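Local coordinates for SWD1-like protein (Myceliophthora thermophila, PDB 6E29) that probably serves, through its beta-propeller domain, as a WD-repeat subunit of COMPASS, the complex that methylates a lysine of histone H3, at residues P118-A126 against P133-P141. Residues are numbered along the deposited sequence; the frame is centred on the assembly and turned at random.
Sequences PWNHHQFAA and PMLVDITEP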
ATOM      1  N   PRO B 118      -0.823  -7.800  10.671  1.00 41.65           N
ATOM      2  CA  PRO B 118      -1.197  -6.758  11.651  1.00 30.96           C
ATOM      3  C   PRO B 118      -1.025  -7.158  13.099  1.00 37.71           C
ATOM      4  O   PRO B 118      -1.100  -6.281  13.974  1.00 43.30           O
ATOM      5  CB  PRO B 118      -2.671  -6.501  11.348  1.00 39.10           C
ATOM      6  CG  PRO B 118      -2.872  -7.055   9.949  1.00 47.45           C
ATOM      7  CD  PRO B 118      -1.971  -8.202   9.827  1.00 40.37           C
ATOM      8  N   TRP B 119      -0.843  -8.444  13.398  1.00 37.50           N
ATOM      9  CA  TRP B 119      -0.649  -8.864  14.782  1.00 44.50           C
ATOM     10  C   TRP B 119       0.656  -9.608  15.006  1.00 58.02           C
ATOM     11  O   TRP B 119       0.840 -10.182  16.078  1.00 61.41           O
ATOM     12  CB  TRP B 119      -1.802  -9.752  15.248  1.00 48.59           C
ATOM     13  CG  TRP B 119      -3.169  -9.116  15.254  1.00 52.28           C
ATOM     14  CD1 TRP B 119      -3.983  -8.888  14.168  1.00 47.97           C
ATOM     15  CD2 TRP B 119      -3.909  -8.696  16.404  1.00 44.71           C
ATOM     16  NE1 TRP B 119      -5.177  -8.348  14.578  1.00 49.29           N
ATOM     17  CE2 TRP B 119      -5.152  -8.200  15.941  1.00 52.14           C
ATOM     18  CE3 TRP B 119      -3.633  -8.660  17.779  1.00 54.81           C
ATOM     19  CZ2 TRP B 119      -6.135  -7.700  16.810  1.00 55.57           C
ATOM     20  CZ3 TRP B 119      -4.617  -8.170  18.650  1.00 57.22           C
ATOM     21  CH2 TRP B 119      -5.851  -7.688  18.154  1.00 43.51           C
ATOM     22  N   ASN B 120       1.559  -9.649  14.032  1.00 65.86           N
ATOM     23  CA  ASN B 120       2.694 -10.564  14.136  1.00 68.73           C
ATOM     24  C   ASN B 120       3.789 -10.012  13.234  1.00 66.86           C
ATOM     25  O   ASN B 120       3.721 -10.202  12.018  1.00 55.39           O
ATOM     26  CB  ASN B 120       2.249 -11.991  13.729  1.00 47.67           C
ATOM     27  CG  ASN B 120       3.401 -12.924  13.368  1.00 62.41           C
ATOM     28  OD1 ASN B 120       4.542 -12.716  13.767  1.00 64.33           O
ATOM     29  ND2 ASN B 120       3.087 -13.983  12.603  1.00 65.33           N
ATOM     30  N   HIS B 121       4.801  -9.345  13.818  1.00 44.31           N
ATOM     31  CA  HIS B 121       5.825  -8.777  12.944  1.00 51.27           C
ATOM     32  C   HIS B 121       6.719  -9.832  12.290  1.00 52.49           C
ATOM     33  O   HIS B 121       7.577  -9.469  11.483  1.00 46.63           O
ATOM     34  CB  HIS B 121       6.682  -7.757  13.696  1.00 50.17           C
ATOM     35  CG  HIS B 121       7.354  -8.317  14.903  1.00 61.01           C
ATOM     36  ND1 HIS B 121       6.770  -8.293  16.149  1.00 52.71           N
ATOM     37  CD2 HIS B 121       8.553  -8.922  15.061  1.00 47.33           C
ATOM     38  CE1 HIS B 121       7.584  -8.857  17.025  1.00 49.26           C
ATOM     39  NE2 HIS B 121       8.673  -9.250  16.390  1.00 65.44           N
ATOM     40  N   HIS B 122       6.494 -11.123  12.546  1.00 41.71           N
ATOM     41  CA  HIS B 122       7.268 -12.211  11.957  1.00 47.27           C
ATOM     42  C   HIS B 122       6.628 -12.815  10.703  1.00 45.32           C
ATOM     43  O   HIS B 122       7.044 -13.906  10.284  1.00 44.97           O
ATOM     44  CB  HIS B 122       7.489 -13.322  12.987  1.00 48.25           C
ATOM     45  CG  HIS B 122       8.396 -12.929  14.113  1.00 48.50           C
ATOM     46  ND1 HIS B 122       7.958 -12.832  15.415  1.00 62.50           N
ATOM     47  CD2 HIS B 122       9.704 -12.566  14.123  1.00 57.33           C
ATOM     48  CE1 HIS B 122       8.966 -12.458  16.186  1.00 70.88           C
ATOM     49  NE2 HIS B 122      10.036 -12.292  15.428  1.00 68.72           N
ATOM     50  N   GLN B 123       5.620 -12.165  10.112  1.00 37.84           N
ATOM     51  CA  GLN B 123       5.101 -12.611   8.830  1.00 38.17           C
ATOM     52  C   GLN B 123       4.779 -11.390   7.996  1.00 43.20           C
ATOM     53  O   GLN B 123       4.273 -10.401   8.521  1.00 39.39           O
ATOM     54  CB  GLN B 123       3.858 -13.459   8.989  1.00 40.38           C
ATOM     55  CG  GLN B 123       3.436 -14.095   7.694  1.00 35.53           C
ATOM     56  CD  GLN B 123       2.039 -14.612   7.715  1.00 36.89           C
ATOM     57  OE1 GLN B 123       1.092 -13.902   7.376  1.00 38.13           O
ATOM     58  NE2 GLN B 123       1.902 -15.885   8.014  1.00 45.59           N
ATOM     59  N   PHE B 124       5.100 -11.444   6.705  1.00 37.12           N
ATOM     60  CA  PHE B 124       4.705 -10.377   5.803  1.00 36.14           C
ATOM     61  C   PHE B 124       4.270 -10.957   4.466  1.00 30.14           C
ATOM     62  O   PHE B 124       4.522 -12.140   4.147  1.00 33.30           O
ATOM     63  CB  PHE B 124       5.828  -9.316   5.589  1.00 41.44           C
ATOM     64  CG  PHE B 124       6.997  -9.797   4.768  1.00 32.09           C
ATOM     65  CD1 PHE B 124       6.996  -9.702   3.388  1.00 41.57           C
ATOM     66  CD2 PHE B 124       8.137 -10.305   5.408  1.00 41.56           C
ATOM     67  CE1 PHE B 124       8.103 -10.162   2.649  1.00 32.58           C
ATOM     68  CE2 PHE B 124       9.228 -10.781   4.666  1.00 49.33           C
ATOM     69  CZ  PHE B 124       9.209 -10.711   3.283  1.00 35.59           C
ATOM     70  N   ALA B 125       3.568 -10.125   3.719  1.00 28.93           N
ATOM     71  CA  ALA B 125       3.152 -10.420   2.352  1.00 31.57           C
ATOM     72  C   ALA B 125       3.705  -9.377   1.395  1.00 26.42           C
ATOM     73  O   ALA B 125       3.671  -8.164   1.676  1.00 31.62           O
ATOM     74  CB  ALA B 125       1.633 -10.484   2.224  1.00 31.63           C
ATOM     75  N   ALA B 126       4.175  -9.830   0.237  1.00 27.36           N
ATOM     76  CA  ALA B 126       4.746  -8.890  -0.732  1.00 26.37           C
ATOM     77  C   ALA B 126       4.186  -9.122  -2.135  1.00 41.40           C
ATOM     78  O   ALA B 126       3.855 -10.244  -2.518  1.00 29.11           O
ATOM     79  CB  ALA B 126       6.268  -9.003  -0.734  1.00 28.16           C
ATOM     80  N   PRO B 133       3.232 -13.246  -6.104  1.00 28.96           N
ATOM     81  CA  PRO B 133       3.187 -12.640  -4.759  1.00 28.63           C
ATOM     82  C   PRO B 133       3.562 -13.666  -3.711  1.00 30.52           C
ATOM     83  O   PRO B 133       3.396 -14.857  -3.924  1.00 31.65           O
ATOM     84  CB  PRO B 133       1.723 -12.224  -4.602  1.00 36.41           C
ATOM     85  CG  PRO B 133       0.963 -13.204  -5.468  1.00 34.12           C
ATOM     86  CD  PRO B 133       1.887 -13.451  -6.651  1.00 29.93           C
ATOM     87  N   MET B 134       4.091 -13.193  -2.578  1.00 30.37           N
ATOM     88  CA  MET B 134       4.678 -14.115  -1.605  1.00 45.33           C
ATOM     89  C   MET B 134       4.226 -13.808  -0.179  1.00 34.85           C
ATOM     90  O   MET B 134       4.083 -12.647   0.205  1.00 33.53           O
ATOM     91  CB  MET B 134       6.225 -14.072  -1.643  1.00 39.27           C
ATOM     92  CG  MET B 134       6.856 -14.378  -2.984  1.00 40.49           C
ATOM     93  SD  MET B 134       6.668 -16.109  -3.461  1.00 50.16           S
ATOM     94  CE  MET B 134       7.615 -16.883  -2.188  1.00 41.58           C
ATOM     95  N   LEU B 135       3.983 -14.869   0.588  1.00 32.05           N
ATOM     96  CA  LEU B 135       3.810 -14.804   2.031  1.00 38.89           C
ATOM     97  C   LEU B 135       5.077 -15.373   2.671  1.00 35.14           C
ATOM     98  O   LEU B 135       5.447 -16.531   2.422  1.00 37.23           O
ATOM     99  CB  LEU B 135       2.566 -15.583   2.451  1.00 34.30           C
ATOM    100  CG  LEU B 135       2.123 -15.423   3.901  1.00 43.27           C
ATOM    101  CD1 LEU B 135       1.925 -13.984   4.154  1.00 55.27           C
ATOM    102  CD2 LEU B 135       0.804 -16.150   4.153  1.00 54.82           C
ATOM    103  N   VAL B 136       5.768 -14.576   3.473  1.00 35.74           N
ATOM    104  CA  VAL B 136       7.052 -15.015   4.025  1.00 39.76           C
ATOM    105  C   VAL B 136       6.973 -15.069   5.545  1.00 43.76           C
ATOM    106  O   VAL B 136       6.557 -14.100   6.183  1.00 37.35           O
ATOM    107  CB  VAL B 136       8.216 -14.106   3.575  1.00 49.96           C
ATOM    108  CG1 VAL B 136       9.540 -14.611   4.181  1.00 49.70           C
ATOM    109  CG2 VAL B 136       8.318 -14.065   2.050  1.00 39.81           C
ATOM    110  N   ASP B 137       7.412 -16.181   6.126  1.00 43.81           N
ATOM    111  CA  ASP B 137       7.571 -16.277   7.576  1.00 42.58           C
ATOM    112  C   ASP B 137       9.004 -15.920   7.949  1.00 52.25           C
ATOM    113  O   ASP B 137       9.944 -16.638   7.567  1.00 48.58           O
ATOM    114  CB  ASP B 137       7.201 -17.696   8.024  1.00 44.58           C
ATOM    115  CG  ASP B 137       7.516 -17.983   9.488  1.00 53.96           C
ATOM    116  OD1 ASP B 137       7.953 -17.098  10.255  1.00 50.65           O
ATOM    117  OD2 ASP B 137       7.328 -19.170   9.879  1.00 59.64           O
ATOM    118  N   ILE B 138       9.173 -14.850   8.747  1.00 43.97           N
ATOM    119  CA  ILE B 138      10.514 -14.460   9.150  1.00 45.40           C
ATOM    120  C   ILE B 138      10.699 -14.625  10.656  1.00 59.43           C
ATOM    121  O   ILE B 138      11.498 -13.905  11.266  1.00 59.11           O
ATOM    122  CB  ILE B 138      10.816 -13.027   8.688  1.00 45.92           C
ATOM    123  CG1 ILE B 138       9.776 -12.060   9.265  1.00 41.59           C
ATOM    124  CG2 ILE B 138      10.837 -12.972   7.149  1.00 43.07           C
ATOM    125  CD1 ILE B 138       9.932 -10.625   8.802  1.00 46.53           C
ATOM    126  N   THR B 139       9.979 -15.574  11.273  1.00 48.54           N
ATOM    127  CA  THR B 139      10.170 -15.808  12.708  1.00 50.92           C
ATOM    128  C   THR B 139      11.642 -16.047  13.018  1.00 55.60           C
ATOM    129  O   THR B 139      12.175 -15.558  14.029  1.00 64.27           O
ATOM    130  CB  THR B 139       9.370 -17.023  13.195  1.00 52.33           C
ATOM    131  OG1 THR B 139       7.982 -16.911  12.856  1.00 54.17           O
ATOM    132  CG2 THR B 139       9.556 -17.225  14.755  1.00 60.66           C
ATOM    133  N   GLU B 140      12.303 -16.825  12.178  1.00 54.61           N
ATOM    134  CA  GLU B 140      13.697 -17.146  12.363  1.00 65.10           C
ATOM    135  C   GLU B 140      14.526 -16.458  11.299  1.00 63.85           C
ATOM    136  O   GLU B 140      14.013 -16.087  10.238  1.00 56.53           O
ATOM    137  CB  GLU B 140      13.910 -18.662  12.262  1.00 70.67           C
ATOM    138  CG  GLU B 140      12.887 -19.495  13.005  1.00 67.53           C
ATOM    139  CD  GLU B 140      13.238 -19.671  14.459  1.00 75.03           C
ATOM    140  OE1 GLU B 140      12.378 -19.380  15.324  1.00 86.17           O
ATOM    141  OE2 GLU B 140      14.380 -20.107  14.731  1.00 80.62           O
ATOM    142  N   PRO B 141      15.821 -16.292  11.527  1.00 80.09           N
ATOM    143  CA  PRO B 141      16.720 -16.101  10.389  1.00 73.16           C
ATOM    144  C   PRO B 141      16.946 -16.450   8.924  1.00 76.82           C
ATOM    145  O   PRO B 141      17.839 -15.903   8.276  1.00 84.33           O
ATOM    146  CB  PRO B 141      18.109 -16.065  11.030  1.00 76.45           C
ATOM    147  CG  PRO B 141      17.847 -15.643  12.477  1.00 70.21           C
ATOM    148  CD  PRO B 141      16.525 -16.266  12.822  1.00 67.68           C
TER
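Phe124 places CG between its backbone N and carbonyl carbon (chi1 71°), a torsion that brings its ring alongside Val136 of the neighbouring strand. Val136 CB lies 3.9 Å from the centroid of the Phe124 ring and 26° off its normal, a CH-pi contact displaced toward the rim. Ile138 approaches the same ring at its edge, with CG2 3.7 Å from Phe124 CE2 and CD1 near the ring plane. Val105 of the preceding blade and Phe107 of the loop that follows it also touch this ring. Strands 123-128 and 134-137 form an antiparallel hairpin, the two middle strands of a four-stranded propeller blade. Phe124 with Val136 and Ala126 with Met134 are hydrogen-bonded pairs; the bond from Val136 N to Phe124 O is 2.8 Å long and nearly straight at 172°. Past the strand end, Ile138 N still reaches His122 O (2.8 Å), but from above the carbonyl plane; the chain turns a corner at His121 and His122. On the opposite face, the extended Gln123 side chain crosses Leu135, and its OE1 comes 3.3 Å from Leu135 CD1. That oxygen is hydrogen-bonded to Tyr181 of the following blade, so replacing Gln123 with an alanine would probably leave the tyrosine hydroxyl without this partner and Leu135 CD1 without the amide packed against it. Asp137 forms an Asx turn: its OD1 accepts from Thr139 N at 2.7 Å, nearly along the C-O axis, and from Thr139 OG1 at 2.6 Å, on the syn side, so that both bonds grip a single oxygen and probably restrain the carboxylate's rotation. Thr139 OG1 sits 3.6 Å from His122 CB, and the His122 imidazole runs alongside Thr139 CA to hydrogen-bond through NE2 with Tyr102.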